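Local coordinates for protein putative NAD-dependent epimerase/dehydratase (Bacillus halodurans, PDB 3E8X) that binds NADP in a Rossmann-type fold and is probably an epimerase or dehydratase of the atypical short-chain dehydrogenase/reductase kind, its substrate unknown, at residues Lys181-Ile195 with Thr217-Val230. Numbering follows the deposited sequence.
Sequences KVTVSPHFSEITRSI and TFEVLNGDTPIAKV
The carboxylate of Glu-219 is held by two consecutive loop residues, His-187 and Phe-188, after strand 181-185. His-187 ND1 donates to Glu-219 OE2 over 2.7 Å, nearly straight at 170°; the oxygen is met on its syn side and lies close to the imidazole plane, yet ring and carboxylate stand almost perpendicular. OE1 instead takes the backbone N of Phe-188 at 3.0 Å, from above the carboxylate plane. One water bridges OE1 to Phe-188 O and another joins OE2 to Pro-186 O, so each carboxylate oxygen has two partners. A leucine in place of Glu-219 would probably leave His-187 ND1 and the Phe-188 amide without their acceptor, freeing the loop to shift.

At the far end Lys-181 O is gripped from opposite faces of its plane, by Asn-222 ND2 (3.0 Å, 176°) and by Gly-223 N. Asn-222 ND2 is also hydrogen-bonded to Asp-199 OD2, and Asn-222 OD1 to Thr-196 N, while Asn-222 N binds Ser-194 O, tying three pieces of chain together.

Between these ends strands 181-185 and 217-223 pair antiparallel, Thr-183 with Leu-221 and Ser-185 with Glu-219 being hydrogen-bonded pairs. This adds an antiparallel edge to the otherwise parallel Rossmann-type sheet, since strand 216-223 also runs parallel to 164-174. The returning loop brings Ile-195 beside the NADP-binding residue Leu-173.

Leu-221 CD1 sits over one face of the Phe-188 ring, 4.0 Å from its centroid, a CH-pi contact; Ser-185 CB covers the opposite face. On the sheet side bearing Val-184 and Val-220, a chi1 of -66° sets Val-184 CG1 anti to the carbonyl carbon, between Val-230 CG1 at a tight 3.4 Å and Phe-218 CD1 at 3.6 Å. Val-182 CG2 touches Val-230 CG2 at 3.7 Å, bringing helix 227-232 against the strand.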
loop_
_atom_site.group_PDB
_atom_site.type_symbol
_atom_site.label_atom_id
_atom_site.label_comp_id
_atom_site.label_asym_id
_atom_site.label_seq_id
_atom_site.Cartn_x
_atom_site.Cartn_y
_atom_site.Cartn_z
ATOM N N LYS A 181 -11.785 -13.204 28.249
ATOM C CA LYS A 181 -12.707 -12.069 28.430
ATOM C C LYS A 181 -12.113 -10.864 27.726
ATOM O O LYS A 181 -10.913 -10.563 27.874
ATOM C CB LYS A 181 -12.982 -11.750 29.906
ATOM C CG LYS A 181 -13.742 -12.833 30.711
ATOM C CD LYS A 181 -13.926 -12.446 32.214
ATOM C CE LYS A 181 -14.846 -13.452 32.968
ATOM N NZ LYS A 181 -15.434 -13.034 34.340
ATOM N N VAL A 182 -12.957 -10.209 26.920
ATOM C CA VAL A 182 -12.544 -9.124 26.040
ATOM C C VAL A 182 -13.530 -7.932 26.102
ATOM O O VAL A 182 -14.577 -8.003 26.778
ATOM C CB VAL A 182 -12.308 -9.605 24.571
ATOM C CG1 VAL A 182 -11.187 -10.701 24.475
ATOM C CG2 VAL A 182 -13.615 -10.092 23.863
ATOM N N THR A 183 -13.144 -6.831 25.440
ATOM C CA THR A 183 -14.040 -5.714 25.123
ATOM C C THR A 183 -13.851 -5.438 23.637
ATOM O O THR A 183 -12.730 -5.501 23.137
ATOM C CB THR A 183 -13.677 -4.371 25.846
ATOM O OG1 THR A 183 -13.311 -4.639 27.177
ATOM C CG2 THR A 183 -14.888 -3.418 25.880
ATOM N N VAL A 184 -14.926 -5.067 22.947
ATOM C CA VAL A 184 -14.839 -4.694 21.531
ATOM C C VAL A 184 -15.436 -3.289 21.291
ATOM O O VAL A 184 -16.200 -2.783 22.108
ATOM C CB VAL A 184 -15.537 -5.739 20.627
ATOM C CG1 VAL A 184 -14.796 -7.110 20.659
ATOM C CG2 VAL A 184 -17.052 -5.865 21.029
ATOM N N SER A 185 -15.057 -2.677 20.160
ATOM C CA SER A 185 -15.569 -1.403 19.690
ATOM C C SER A 185 -15.304 -1.313 18.193
ATOM O O SER A 185 -14.342 -1.920 17.693
ATOM C CB SER A 185 -14.854 -0.255 20.382
ATOM O OG SER A 185 -15.317 0.990 19.900
ATOM N N PRO A 186 -16.179 -0.620 17.445
ATOM C CA PRO A 186 -15.786 -0.290 16.073
ATOM C C PRO A 186 -14.490 0.498 16.040
ATOM O O PRO A 186 -13.729 0.396 15.096
ATOM C CB PRO A 186 -16.930 0.582 15.552
ATOM C CG PRO A 186 -17.924 0.665 16.627
ATOM C CD PRO A 186 -17.542 -0.189 17.768
ATOM N N HIS A 187 -14.305 1.328 17.064
ATOM C CA HIS A 187 -13.143 2.117 17.216
ATOM C C HIS A 187 -13.084 2.762 18.609
ATOM O O HIS A 187 -13.895 3.630 18.928
ATOM C CB HIS A 187 -13.112 3.190 16.123
ATOM C CG HIS A 187 -11.943 4.116 16.230
ATOM N ND1 HIS A 187 -10.651 3.658 16.317
ATOM C CD2 HIS A 187 -11.872 5.467 16.277
ATOM C CE1 HIS A 187 -9.827 4.691 16.395
ATOM N NE2 HIS A 187 -10.541 5.799 16.366
ATOM N N PHE A 188 -12.114 2.374 19.424
ATOM C CA PHE A 188 -11.963 2.956 20.735
ATOM C C PHE A 188 -11.383 4.361 20.606
ATOM O O PHE A 188 -10.502 4.610 19.759
ATOM C CB PHE A 188 -11.003 2.128 21.564
ATOM C CG PHE A 188 -11.514 0.775 21.947
ATOM C CD1 PHE A 188 -12.456 0.640 22.952
ATOM C CD2 PHE A 188 -10.974 -0.378 21.367
ATOM C CE1 PHE A 188 -12.906 -0.611 23.335
ATOM C CE2 PHE A 188 -11.430 -1.629 21.743
ATOM C CZ PHE A 188 -12.385 -1.746 22.717
ATOM N N SER A 189 -11.882 5.276 21.431
ATOM C CA SER A 189 -11.390 6.652 21.471
ATOM C C SER A 189 -10.080 6.740 22.207
ATOM O O SER A 189 -9.360 7.700 22.028
ATOM C CB SER A 189 -12.405 7.571 22.142
ATOM O OG SER A 189 -12.791 6.992 23.364
ATOM N N GLU A 190 -9.780 5.750 23.039
ATOM C CA GLU A 190 -8.420 5.536 23.531
ATOM C C GLU A 190 -8.131 4.053 23.789
ATOM O O GLU A 190 -9.050 3.258 23.981
ATOM C CB GLU A 190 -8.180 6.346 24.789
ATOM C CG GLU A 190 -8.979 5.863 25.984
ATOM C CD GLU A 190 -8.788 6.760 27.186
ATOM O OE1 GLU A 190 -7.887 7.651 27.160
ATOM O OE2 GLU A 190 -9.542 6.562 28.167
ATOM N N ILE A 191 -6.849 3.710 23.789
ATOM C CA ILE A 191 -6.382 2.352 24.036
ATOM C C ILE A 191 -5.563 2.418 25.320
ATOM O O ILE A 191 -4.514 3.062 25.354
ATOM C CB ILE A 191 -5.474 1.837 22.877
ATOM C CG1 ILE A 191 -6.223 1.856 21.541
ATOM C CG2 ILE A 191 -4.896 0.452 23.186
ATOM C CD1 ILE A 191 -7.389 0.891 21.420
ATOM N N THR A 192 -6.052 1.778 26.378
ATOM C CA THR A 192 -5.396 1.823 27.695
ATOM C C THR A 192 -5.153 0.404 28.228
ATOM O O THR A 192 -4.816 0.200 29.398
ATOM C CB THR A 192 -6.286 2.579 28.691
ATOM O OG1 THR A 192 -7.582 1.967 28.674
ATOM C CG2 THR A 192 -6.405 4.070 28.307
ATOM N N ARG A 193 -5.303 -0.566 27.333
ATOM C CA ARG A 193 -5.163 -1.965 27.688
ATOM C C ARG A 193 -4.499 -2.730 26.540
ATOM O O ARG A 193 -4.338 -2.209 25.433
ATOM C CB ARG A 193 -6.538 -2.575 28.040
ATOM C CG ARG A 193 -7.082 -2.139 29.421
ATOM C CD ARG A 193 -8.133 -3.120 30.017
ATOM N NE ARG A 193 -7.598 -4.459 30.329
ATOM C CZ ARG A 193 -8.190 -5.358 31.124
ATOM N NH1 ARG A 193 -9.345 -5.087 31.729
ATOM N NH2 ARG A 193 -7.618 -6.542 31.310
ATOM N N SER A 194 -4.104 -3.956 26.851
ATOM C CA SER A 194 -3.490 -4.932 25.957
ATOM C C SER A 194 -4.463 -6.065 25.676
ATOM O O SER A 194 -5.554 -6.113 26.250
ATOM C CB SER A 194 -2.267 -5.537 26.654
ATOM O OG SER A 194 -1.075 -4.988 26.182
ATOM N N ILE A 195 -4.057 -7.014 24.825
ATOM C CA ILE A 195 -4.796 -8.259 24.709
ATOM C C ILE A 195 -3.785 -9.399 24.571
ATOM O O ILE A 195 -2.790 -9.257 23.869
ATOM C CB ILE A 195 -5.866 -8.265 23.517
ATOM C CG1 ILE A 195 -6.710 -9.569 23.552
ATOM C CG2 ILE A 195 -5.219 -7.996 22.081
ATOM C CD1 ILE A 195 -7.982 -9.506 22.716
ATOM N N THR A 217 -15.718 -4.906 10.935
ATOM C CA THR A 217 -14.385 -4.505 11.351
ATOM C C THR A 217 -14.501 -4.046 12.804
ATOM O O THR A 217 -15.320 -3.163 13.106
ATOM C CB THR A 217 -13.794 -3.344 10.465
ATOM O OG1 THR A 217 -13.751 -3.765 9.104
ATOM C CG2 THR A 217 -12.380 -2.839 10.975
ATOM N N PHE A 218 -13.674 -4.600 13.688
ATOM C CA PHE A 218 -13.712 -4.180 15.098
ATOM C C PHE A 218 -12.357 -4.258 15.750
ATOM O O PHE A 218 -11.512 -5.097 15.401
ATOM C CB PHE A 218 -14.798 -4.993 15.916
ATOM C CG PHE A 218 -14.471 -6.452 16.064
ATOM C CD1 PHE A 218 -13.795 -6.911 17.179
ATOM C CD2 PHE A 218 -14.746 -7.341 15.035
ATOM C CE1 PHE A 218 -13.442 -8.265 17.294
ATOM C CE2 PHE A 218 -14.387 -8.673 15.132
ATOM C CZ PHE A 218 -13.752 -9.137 16.262
ATOM N N GLU A 219 -12.199 -3.422 16.769
ATOM C CA GLU A 219 -11.024 -3.450 17.657
ATOM C C GLU A 219 -11.323 -4.303 18.912
ATOM O O GLU A 219 -12.460 -4.379 19.356
ATOM C CB GLU A 219 -10.590 -2.025 18.013
ATOM C CG GLU A 219 -10.212 -1.206 16.765
ATOM C CD GLU A 219 -9.986 0.288 17.033
ATOM O OE1 GLU A 219 -9.899 0.696 18.227
ATOM O OE2 GLU A 219 -9.913 1.042 16.029
ATOM N N VAL A 220 -10.299 -4.989 19.425
ATOM C CA VAL A 220 -10.476 -5.923 20.543
ATOM C C VAL A 220 -9.343 -5.810 21.561
ATOM O O VAL A 220 -8.163 -5.839 21.185
ATOM C CB VAL A 220 -10.756 -7.394 20.051
ATOM C CG1 VAL A 220 -9.603 -8.000 19.220
ATOM C CG2 VAL A 220 -11.225 -8.271 21.250
ATOM N N LEU A 221 -9.733 -5.599 22.841
ATOM C CA LEU A 221 -8.837 -5.558 23.991
ATOM C C LEU A 221 -9.241 -6.637 24.990
ATOM O O LEU A 221 -10.334 -7.204 24.890
ATOM C CB LEU A 221 -8.894 -4.165 24.660
ATOM C CG LEU A 221 -8.575 -2.951 23.742
ATOM C CD1 LEU A 221 -8.766 -1.612 24.450
ATOM C CD2 LEU A 221 -7.173 -3.070 23.123
ATOM N N ASN A 222 -8.375 -6.965 25.959
ATOM C CA ASN A 222 -8.869 -7.753 27.107
ATOM C C ASN A 222 -9.788 -6.841 27.888
ATOM O O ASN A 222 -9.615 -5.633 27.909
ATOM C CB ASN A 222 -7.760 -8.336 28.024
ATOM C CG ASN A 222 -7.168 -9.673 27.504
ATOM O OD1 ASN A 222 -5.974 -9.743 27.291
ATOM N ND2 ASN A 222 -7.998 -10.732 27.341
ATOM N N GLY A 223 -10.768 -7.445 28.534
ATOM C CA GLY A 223 -11.831 -6.728 29.247
ATOM C C GLY A 223 -12.624 -7.710 30.104
ATOM O O GLY A 223 -12.049 -8.671 30.653
ATOM N N ASP A 224 -13.934 -7.534 30.150
ATOM C CA ASP A 224 -14.757 -8.248 31.107
ATOM C C ASP A 224 -15.826 -9.170 30.547
ATOM O O ASP A 224 -16.482 -9.876 31.298
ATOM C CB ASP A 224 -15.397 -7.221 32.018
ATOM C CG ASP A 224 -14.378 -6.579 32.960
ATOM O OD1 ASP A 224 -13.381 -7.254 33.357
ATOM O OD2 ASP A 224 -14.564 -5.391 33.307
ATOM N N THR A 225 -16.005 -9.179 29.239
ATOM C CA THR A 225 -17.080 -9.907 28.648
ATOM C C THR A 225 -16.532 -11.205 28.051
ATOM O O THR A 225 -15.576 -11.190 27.286
ATOM C CB THR A 225 -17.767 -9.101 27.544
ATOM O OG1 THR A 225 -18.055 -7.787 28.015
ATOM C CG2 THR A 225 -19.029 -9.796 27.048
ATOM N N PRO A 226 -17.159 -12.338 28.389
ATOM C CA PRO A 226 -16.744 -13.589 27.760
ATOM C C PRO A 226 -16.763 -13.534 26.220
ATOM O O PRO A 226 -17.694 -13.010 25.640
ATOM C CB PRO A 226 -17.743 -14.605 28.326
ATOM C CG PRO A 226 -18.129 -14.035 29.675
ATOM C CD PRO A 226 -18.220 -12.548 29.402
ATOM N N ILE A 227 -15.742 -14.107 25.589
ATOM C CA ILE A 227 -15.547 -14.068 24.143
ATOM C C ILE A 227 -16.763 -14.570 23.319
ATOM O O ILE A 227 -17.100 -13.990 22.324
ATOM C CB ILE A 227 -14.221 -14.853 23.736
ATOM C CG1 ILE A 227 -12.975 -14.044 24.147
ATOM C CG2 ILE A 227 -14.217 -15.187 22.207
ATOM C CD1 ILE A 227 -11.672 -14.827 24.260
ATOM N N ALA A 228 -17.402 -15.657 23.729
ATOM C CA ALA A 228 -18.597 -16.184 23.052
ATOM C C ALA A 228 -19.718 -15.140 23.002
ATOM O O ALA A 228 -20.323 -14.942 21.969
ATOM C CB ALA A 228 -19.099 -17.474 23.724
ATOM N N LYS A 229 -19.953 -14.471 24.124
ATOM C CA LYS A 229 -20.974 -13.440 24.220
ATOM C C LYS A 229 -20.650 -12.181 23.396
ATOM O O LYS A 229 -21.529 -11.581 22.765
ATOM C CB LYS A 229 -21.235 -13.119 25.688
ATOM C CG LYS A 229 -22.241 -12.050 25.908
ATOM C CD LYS A 229 -22.552 -11.888 27.379
ATOM C CE LYS A 229 -23.441 -10.730 27.605
ATOM N NZ LYS A 229 -23.502 -10.424 29.038
ATOM N N VAL A 230 -19.386 -11.776 23.383
ATOM C CA VAL A 230 -18.963 -10.637 22.570
ATOM C C VAL A 230 -19.258 -10.919 21.098
ATOM O O VAL A 230 -19.750 -10.046 20.386
ATOM C CB VAL A 230 -17.440 -10.290 22.819
ATOM C CG1 VAL A 230 -16.890 -9.559 21.713
ATOM C CG2 VAL A 230 -17.246 -9.461 24.148
HETATM O O HOH W 1 -11.285 0.015 13.914
HETATM O O HOH W 2 -15.025 -0.339 12.531
HETATM O O HOH W 3 -8.707 2.842 18.788
#